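Local atomic coordinates of phosphotriesterase family protein (Listeria monocytogenes serotype 4b str. H7858, PDB entry 3PNZ), a protein that probably hydrolyses phosphorylated sugar lactones, as a zinc-containing lactonase of the phosphotriesterase family with an amidohydrolase fold. Residues T6-I11 with Q80-T85; I25-A30 with D65-D70; K294-F299 with K316-N321. All blocks are in the same frame, centred on the assembly; numbering follows the deposited sequence.

Interaction 1: residues T6-I11 with Q80-T85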
# COMPACT_ATOMS: atom_id res chain seq x y z
N THR A 6 1.08 13.23 5.15
CA THR A 6 0.76 13.31 3.73
C THR A 6 1.82 14.14 3.00
O THR A 6 2.65 14.79 3.63
CB THR A 6 -0.62 13.95 3.46
OG1 THR A 6 -0.56 15.36 3.67
CG2 THR A 6 -1.71 13.33 4.35
N PHE A 7 1.80 14.11 1.67
CA PHE A 7 2.75 14.86 0.87
C PHE A 7 2.74 16.34 1.24
O PHE A 7 3.79 16.99 1.18
CB PHE A 7 2.43 14.72 -0.62
CG PHE A 7 3.07 13.52 -1.27
CD1 PHE A 7 3.54 12.46 -0.50
CD2 PHE A 7 3.21 13.46 -2.65
CE1 PHE A 7 4.14 11.36 -1.11
CE2 PHE A 7 3.79 12.36 -3.26
CZ PHE A 7 4.26 11.31 -2.49
N TYR A 8 1.58 16.87 1.59
CA TYR A 8 1.47 18.31 1.88
C TYR A 8 1.24 18.64 3.35
O TYR A 8 0.68 19.70 3.67
CB TYR A 8 0.41 18.96 0.99
CG TYR A 8 0.93 19.21 -0.41
CD1 TYR A 8 1.76 20.29 -0.68
CD2 TYR A 8 0.61 18.35 -1.46
CE1 TYR A 8 2.25 20.51 -1.95
CE2 TYR A 8 1.09 18.57 -2.73
CZ TYR A 8 1.91 19.66 -2.97
OH TYR A 8 2.41 19.89 -4.23
N GLY A 9 1.68 17.76 4.24
CA GLY A 9 1.68 18.07 5.66
C GLY A 9 1.15 16.96 6.54
O GLY A 9 0.54 15.99 6.06
N ASP A 10 1.39 17.09 7.85
CA ASP A 10 0.86 16.15 8.82
C ASP A 10 -0.54 16.60 9.22
O ASP A 10 -0.74 17.76 9.60
CB ASP A 10 1.79 16.05 10.03
CG ASP A 10 3.19 15.58 9.66
OD1 ASP A 10 3.36 14.94 8.60
OD2 ASP A 10 4.13 15.85 10.44
N ILE A 11 -1.50 15.70 9.13
CA ILE A 11 -2.90 16.04 9.35
C ILE A 11 -3.48 15.25 10.51
O ILE A 11 -2.93 14.23 10.92
CB ILE A 11 -3.75 15.79 8.07
CG1 ILE A 11 -3.82 14.30 7.73
CG2 ILE A 11 -3.19 16.58 6.91
CD1 ILE A 11 -4.77 13.99 6.56
N GLN A 80 2.09 16.86 -7.77
CA GLN A 80 1.35 17.80 -8.61
C GLN A 80 -0.12 17.40 -8.74
O GLN A 80 -1.00 18.26 -8.71
CB GLN A 80 2.01 17.93 -9.99
CG GLN A 80 1.38 19.01 -10.86
CD GLN A 80 1.57 20.40 -10.27
OE1 GLN A 80 2.57 20.66 -9.59
NE2 GLN A 80 0.62 21.29 -10.51
N ILE A 81 -0.38 16.10 -8.86
CA ILE A 81 -1.76 15.62 -8.92
C ILE A 81 -2.51 15.93 -7.63
O ILE A 81 -3.65 16.38 -7.66
CB ILE A 81 -1.79 14.09 -9.19
CG1 ILE A 81 -1.22 13.80 -10.59
CG2 ILE A 81 -3.21 13.56 -9.08
CD1 ILE A 81 -1.10 12.31 -10.93
N SER A 82 -1.85 15.68 -6.50
CA SER A 82 -2.42 16.01 -5.20
C SER A 82 -2.81 17.49 -5.15
O SER A 82 -3.93 17.84 -4.79
CB SER A 82 -1.42 15.71 -4.09
OG SER A 82 -1.98 15.99 -2.81
N LYS A 83 -1.86 18.35 -5.51
CA LYS A 83 -2.11 19.79 -5.53
C LYS A 83 -3.32 20.16 -6.39
O LYS A 83 -4.19 20.92 -5.95
CB LYS A 83 -0.88 20.54 -6.01
CG LYS A 83 -1.11 22.03 -6.19
CD LYS A 83 0.13 22.83 -5.83
CE LYS A 83 1.29 22.54 -6.76
NZ LYS A 83 2.40 23.51 -6.55
N GLU A 84 -3.39 19.63 -7.60
CA GLU A 84 -4.45 20.00 -8.54
C GLU A 84 -5.83 19.42 -8.21
O GLU A 84 -6.84 20.06 -8.45
CB GLU A 84 -4.06 19.65 -9.99
CG GLU A 84 -2.84 20.41 -10.51
CD GLU A 84 -2.63 20.20 -12.00
OE1 GLU A 84 -3.63 20.11 -12.74
OE2 GLU A 84 -1.45 20.12 -12.43
N THR A 85 -5.87 18.22 -7.64
CA THR A 85 -7.15 17.57 -7.36
C THR A 85 -7.65 17.80 -5.94
O THR A 85 -8.84 17.65 -5.67
CB THR A 85 -7.06 16.05 -7.55
OG1 THR A 85 -6.13 15.51 -6.60
CG2 THR A 85 -6.61 15.70 -8.96
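Y8 reaches across to S82 and K83, and its side chain carries most of this contact. The tyrosine sits in the type I turn from T6 to G9 that joins the short antiparallel strands 4-6 and 9-11, so this is a two-residue beta hairpin placed against helix 75-85. From CB, the ring is sent toward the helix because CG lies beside the backbone N and opposite the carbonyl carbon (chi1 -78°). CD2 is the first ring atom to meet the helix. Y8 CD2 lies 3.8 Å from S82 OG, which approaches at the ring edge, near the ring plane. Next along the same side, Y8 CE2 comes within 4.0 Å of S82 CB. At the tip, Y8 OH rests against the aliphatic part of K83, 3.8 Å from K83 CB and also 3.8 Å from K83 CE. The lysine chain bends at its second and third torsions (chi3 64°), and this brings CE back beside the hydroxyl. Y148 packs edge-to-face with the Y8 ring. The turn itself is closed by G9 N to T6 O at 3.2 Å. T6 OG1 also donates to G9 O, at 2.7 Å, in the carbonyl plane and on a lone pair. F7, the other central residue of the turn, packs deeper in, on V75, V78 and A79 of the same helix. Y8 meets S82 and K83 through one ring edge and one hydroxyl, in a partly buried contact. No hydrogen bond crosses between the two segments. The polar ends bond elsewhere: Y8 OH weakly to A79 O, and S82 OG to I87 O. The contact between the segments is therefore held by fit of shape rather than by polar bonds.

Interaction 2: residues I25-A30 with D65-D70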
# COMPACT_ATOMS: atom_id res chain seq x y z
N ILE A 25 -0.22 5.44 -8.63
CA ILE A 25 -0.76 6.60 -9.33
C ILE A 25 0.07 6.97 -10.56
O ILE A 25 -0.44 6.98 -11.69
CB ILE A 25 -0.87 7.82 -8.39
CG1 ILE A 25 -1.70 7.45 -7.16
CG2 ILE A 25 -1.51 9.00 -9.11
CD1 ILE A 25 -1.68 8.51 -6.06
N VAL A 26 1.34 7.26 -10.34
CA VAL A 26 2.28 7.46 -11.43
C VAL A 26 3.56 6.72 -11.09
O VAL A 26 4.21 7.01 -10.09
CB VAL A 26 2.62 8.97 -11.64
CG1 VAL A 26 3.52 9.15 -12.86
CG2 VAL A 26 1.35 9.78 -11.79
N CYS A 27 3.91 5.74 -11.91
CA CYS A 27 5.09 4.93 -11.62
C CYS A 27 5.60 4.23 -12.87
O CYS A 27 4.82 3.84 -13.74
CB CYS A 27 4.79 3.92 -10.51
SG CYS A 27 3.33 2.89 -10.80
N VAL A 28 6.92 4.07 -12.93
CA VAL A 28 7.57 3.43 -14.07
C VAL A 28 8.60 2.42 -13.55
O VAL A 28 9.80 2.67 -13.59
CB VAL A 28 8.24 4.47 -14.98
CG1 VAL A 28 8.74 3.82 -16.28
CG2 VAL A 28 7.28 5.60 -15.29
N PRO A 29 8.12 1.28 -13.03
CA PRO A 29 8.96 0.25 -12.41
C PRO A 29 10.09 -0.18 -13.35
O PRO A 29 9.81 -0.59 -14.47
CB PRO A 29 8.00 -0.93 -12.22
CG PRO A 29 6.64 -0.36 -12.27
CD PRO A 29 6.68 0.94 -13.02
N ALA A 30 11.34 -0.08 -12.90
CA ALA A 30 12.47 -0.40 -13.76
C ALA A 30 12.38 -1.82 -14.30
O ALA A 30 12.54 -2.05 -15.50
CB ALA A 30 13.78 -0.21 -13.01
N ASP A 65 -0.54 5.80 -1.48
CA ASP A 65 0.23 5.41 -2.66
C ASP A 65 1.35 4.48 -2.23
O ASP A 65 2.30 4.89 -1.58
CB ASP A 65 0.82 6.67 -3.30
CG ASP A 65 1.62 6.36 -4.56
OD1 ASP A 65 2.00 5.19 -4.77
OD2 ASP A 65 1.87 7.31 -5.33
N ALA A 66 1.23 3.21 -2.60
CA ALA A 66 2.13 2.19 -2.09
C ALA A 66 3.40 2.01 -2.92
O ALA A 66 4.16 1.07 -2.71
CB ALA A 66 1.38 0.85 -1.96
N THR A 67 3.64 2.93 -3.85
CA THR A 67 4.80 2.85 -4.72
C THR A 67 6.09 3.02 -3.93
O THR A 67 6.33 4.09 -3.34
CB THR A 67 4.75 3.91 -5.84
OG1 THR A 67 3.47 3.85 -6.50
CG2 THR A 67 5.87 3.70 -6.85
N ALA A 68 6.92 1.98 -3.92
CA ALA A 68 8.17 1.97 -3.16
C ALA A 68 9.36 2.26 -4.07
O ALA A 68 9.19 2.44 -5.27
CB ALA A 68 8.34 0.62 -2.45
N VAL A 69 10.57 2.27 -3.51
CA VAL A 69 11.74 2.76 -4.26
C VAL A 69 12.09 1.87 -5.46
O VAL A 69 12.63 2.36 -6.46
CB VAL A 69 12.98 2.94 -3.36
CG1 VAL A 69 13.60 1.59 -3.00
CG2 VAL A 69 14.00 3.83 -4.04
N ASP A 70 11.77 0.58 -5.36
CA ASP A 70 12.04 -0.37 -6.43
C ASP A 70 10.95 -0.38 -7.52
O ASP A 70 11.02 -1.15 -8.48
CB ASP A 70 12.25 -1.78 -5.85
CG ASP A 70 11.14 -2.20 -4.87
OD1 ASP A 70 10.28 -1.37 -4.52
OD2 ASP A 70 11.14 -3.38 -4.44
O HOH W 1 2.42 6.21 -7.75
O HOH W 2 12.31 1.35 -10.53
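I25 and C27 face D65 and T67 where two loops follow neighbouring parallel strands, 19-23 and 62-65, of the TIM barrel of this amidohydrolase fold. Van der Waals contacts are few. I25 CD1 lies 3.8 Å from D65 OD2, and the two side chains run obliquely to each other. The one carbon-on-carbon contact is C27 CB with T67 CG2, also at 3.8 Å. T67 turns this methyl opposite its own backbone N, with OG1 beside that N (chi1 -51°).

The direct hydrogen bonds lie within 65-70. D65 OD1 accepts from T67 N, which forms an Asx turn. The same oxygen takes the T67 hydroxyl on its syn lone pair, with T67 OG1 to D65 OD1 at 2.6 Å. These two bonds fix the carboxylate against the turn.

Water supplies the polar links between the loops. One water between them accepts from I25 N and donates to D65 OD2 and T67 OG1, and weakly to V26 O. A second water accepts from A30 N and donates weakly to D70 O.

The active site is close by. T67 OG1 is hydrogen-bonded to ND1 of H24, a zinc ligand, which makes T67 a second-shell residue. A66 O is bonded to NZ of the carboxylated lysine at position 154, which belongs to both zinc sites. At the first water, the bond to D65 OD2 is 2.7 Å long and that to T67 OG1 is 2.9 Å.

Interaction 3: residues K294-F299 with K316-N321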
# COMPACT_ATOMS: atom_id res chain seq x y z
N LYS A 294 -19.18 1.82 -7.55
CA LYS A 294 -19.87 0.56 -7.81
C LYS A 294 -19.73 -0.49 -6.70
O LYS A 294 -20.71 -1.17 -6.35
CB LYS A 294 -19.39 -0.01 -9.15
CG LYS A 294 -19.64 0.91 -10.34
CD LYS A 294 -19.11 0.29 -11.63
CE LYS A 294 -19.33 1.21 -12.83
NZ LYS A 294 -18.67 0.69 -14.06
N TRP A 295 -18.53 -0.64 -6.15
CA TRP A 295 -18.34 -1.68 -5.14
C TRP A 295 -19.07 -1.36 -3.84
O TRP A 295 -19.70 -2.23 -3.24
CB TRP A 295 -16.86 -1.94 -4.87
CG TRP A 295 -16.59 -3.13 -3.99
CD1 TRP A 295 -16.45 -4.44 -4.39
CD2 TRP A 295 -16.42 -3.13 -2.56
NE1 TRP A 295 -16.20 -5.24 -3.31
CE2 TRP A 295 -16.18 -4.47 -2.17
CE3 TRP A 295 -16.44 -2.14 -1.58
CZ2 TRP A 295 -15.97 -4.84 -0.85
CZ3 TRP A 295 -16.23 -2.51 -0.25
CH2 TRP A 295 -15.99 -3.84 0.10
N VAL A 296 -18.97 -0.11 -3.40
CA VAL A 296 -19.59 0.30 -2.15
C VAL A 296 -21.10 0.01 -2.11
O VAL A 296 -21.59 -0.63 -1.19
CB VAL A 296 -19.25 1.77 -1.81
CG1 VAL A 296 -20.21 2.31 -0.75
CG2 VAL A 296 -17.81 1.87 -1.34
N PRO A 297 -21.85 0.48 -3.12
CA PRO A 297 -23.29 0.20 -3.11
C PRO A 297 -23.60 -1.30 -3.12
O PRO A 297 -24.53 -1.74 -2.46
CB PRO A 297 -23.80 0.87 -4.39
CG PRO A 297 -22.80 1.94 -4.68
CD PRO A 297 -21.48 1.39 -4.23
N ARG A 298 -22.81 -2.08 -3.85
CA ARG A 298 -23.05 -3.52 -3.87
C ARG A 298 -22.74 -4.14 -2.52
O ARG A 298 -23.51 -4.96 -2.01
CB ARG A 298 -22.23 -4.21 -4.95
CG ARG A 298 -22.48 -5.71 -4.94
CD ARG A 298 -21.24 -6.48 -5.27
NE ARG A 298 -21.30 -7.84 -4.74
CZ ARG A 298 -21.00 -8.93 -5.44
NH1 ARG A 298 -21.07 -10.12 -4.86
NH2 ARG A 298 -20.64 -8.81 -6.71
N PHE A 299 -21.60 -3.76 -1.93
CA PHE A 299 -21.25 -4.30 -0.62
C PHE A 299 -22.30 -3.98 0.43
O PHE A 299 -22.69 -4.84 1.22
CB PHE A 299 -19.88 -3.80 -0.14
CG PHE A 299 -19.55 -4.29 1.23
CD1 PHE A 299 -19.01 -5.55 1.42
CD2 PHE A 299 -19.84 -3.52 2.35
CE1 PHE A 299 -18.72 -6.02 2.70
CE2 PHE A 299 -19.56 -3.98 3.62
CZ PHE A 299 -19.01 -5.23 3.79
N LYS A 316 -16.29 2.06 8.45
CA LYS A 316 -15.09 1.51 9.06
C LYS A 316 -14.00 1.23 8.03
O LYS A 316 -12.86 1.66 8.21
CB LYS A 316 -15.39 0.26 9.89
CG LYS A 316 -16.26 0.59 11.10
CD LYS A 316 -16.35 -0.55 12.08
CE LYS A 316 -16.82 -0.02 13.44
NZ LYS A 316 -16.80 -1.09 14.45
N PHE A 317 -14.33 0.53 6.94
CA PHE A 317 -13.29 0.13 5.99
C PHE A 317 -12.58 1.32 5.34
O PHE A 317 -11.38 1.26 5.09
CB PHE A 317 -13.84 -0.79 4.88
CG PHE A 317 -14.52 -2.03 5.38
CD1 PHE A 317 -14.34 -2.46 6.69
CD2 PHE A 317 -15.35 -2.76 4.55
CE1 PHE A 317 -14.98 -3.60 7.15
CE2 PHE A 317 -15.99 -3.91 5.00
CZ PHE A 317 -15.80 -4.32 6.30
N PHE A 318 -13.33 2.39 5.05
CA PHE A 318 -12.76 3.50 4.29
C PHE A 318 -12.50 4.76 5.10
O PHE A 318 -11.83 5.67 4.61
CB PHE A 318 -13.65 3.86 3.10
CG PHE A 318 -13.81 2.74 2.11
CD1 PHE A 318 -12.83 2.51 1.15
CD2 PHE A 318 -14.92 1.91 2.15
CE1 PHE A 318 -12.96 1.48 0.23
CE2 PHE A 318 -15.05 0.87 1.24
CZ PHE A 318 -14.07 0.66 0.28
N VAL A 319 -13.02 4.83 6.32
CA VAL A 319 -12.80 6.01 7.15
C VAL A 319 -12.16 5.68 8.50
O VAL A 319 -11.03 6.06 8.74
CB VAL A 319 -14.09 6.82 7.38
CG1 VAL A 319 -13.78 8.07 8.23
CG2 VAL A 319 -14.73 7.22 6.06
N ASP A 320 -12.89 4.98 9.36
CA ASP A 320 -12.40 4.74 10.72
C ASP A 320 -11.11 3.92 10.76
O ASP A 320 -10.16 4.28 11.44
CB ASP A 320 -13.47 4.06 11.58
CG ASP A 320 -14.73 4.89 11.72
OD1 ASP A 320 -14.68 6.11 11.46
OD2 ASP A 320 -15.78 4.33 12.08
N ASN A 321 -11.08 2.82 10.00
CA ASN A 321 -9.92 1.93 10.03
C ASN A 321 -8.64 2.56 9.47
O ASN A 321 -7.58 2.47 10.09
CB ASN A 321 -10.25 0.57 9.37
CG ASN A 321 -11.36 -0.19 10.10
OD1 ASN A 321 -11.83 0.24 11.17
ND2 ASN A 321 -11.78 -1.32 9.55
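F299 and F317 make the closest approach between helices 289-305 and 310-325 here. F299 CZ lies 3.5 Å from F317 CE2, arriving at the edge of the F317 ring, near its plane. The two side chains cross at about a right angle. Their planes are turned 59° apart and their centroids are 5.5 Å apart, so the pair is oblique, neither stacked nor edge-to-face. F299 CG stands opposite its backbone N (chi1 176°), which carries the ring out toward the other helix. W295, one turn earlier, also reaches across. W295 CZ3 meets F318 CZ at 3.9 Å, in the plane of the F318 ring and at its edge. The indole is backed from its own helix: F299 CB lies over one face of the W295 ring, 3.8 Å above the ring plane and offset toward the rim. All four aromatic residues are buried.

V296 marks the looser side. Only V296 CG2 touches, 3.9 Å from F318 CE2, and the two side chains lie alongside, pointing opposite ways. V296 is partly exposed, and a glycerol, probably from the crystallisation liquor, lies about 4 Å from its side chain. The local helix axes come no nearer than 13.0 Å and stand at 102°, and the aromatic side chains bridge most of the gap. Both helices are irregular here. The first is kinked at P297, whose N has no bond to the preceding turn, and the second has a wider pi-type turn at 316-320, with N321 N bonded to K316 O at 2.8 Å.

The contact faces the barrel on its inner side. F317 packs on I255 of helix 248-260 and on I267 and V269 of strand 267-269. F318 also touches V269 and stacks on F18, just before strand 19-23.

In the fold
Interactions 1 and 2 are joined through helix 75-85. Interaction 2 is nested along the chain within the loop closed by interaction 1, and their centres are 17 Å apart. They touch through I81 of that helix: I81 CD1 lies 3.6 Å from V26 CG2 and 3.8 Å from I25 CG2. Interaction 2 is the one beside the active site, with the T67 side chain about 7 Å from a zinc ion. Interaction 3 comes later in the chain and lies across the chain's centre from interaction 2, with centres 25 Å apart. It touches neither of the others; its nearest atoms are about 10 Å from interaction 1 and about 13 Å from interaction 2.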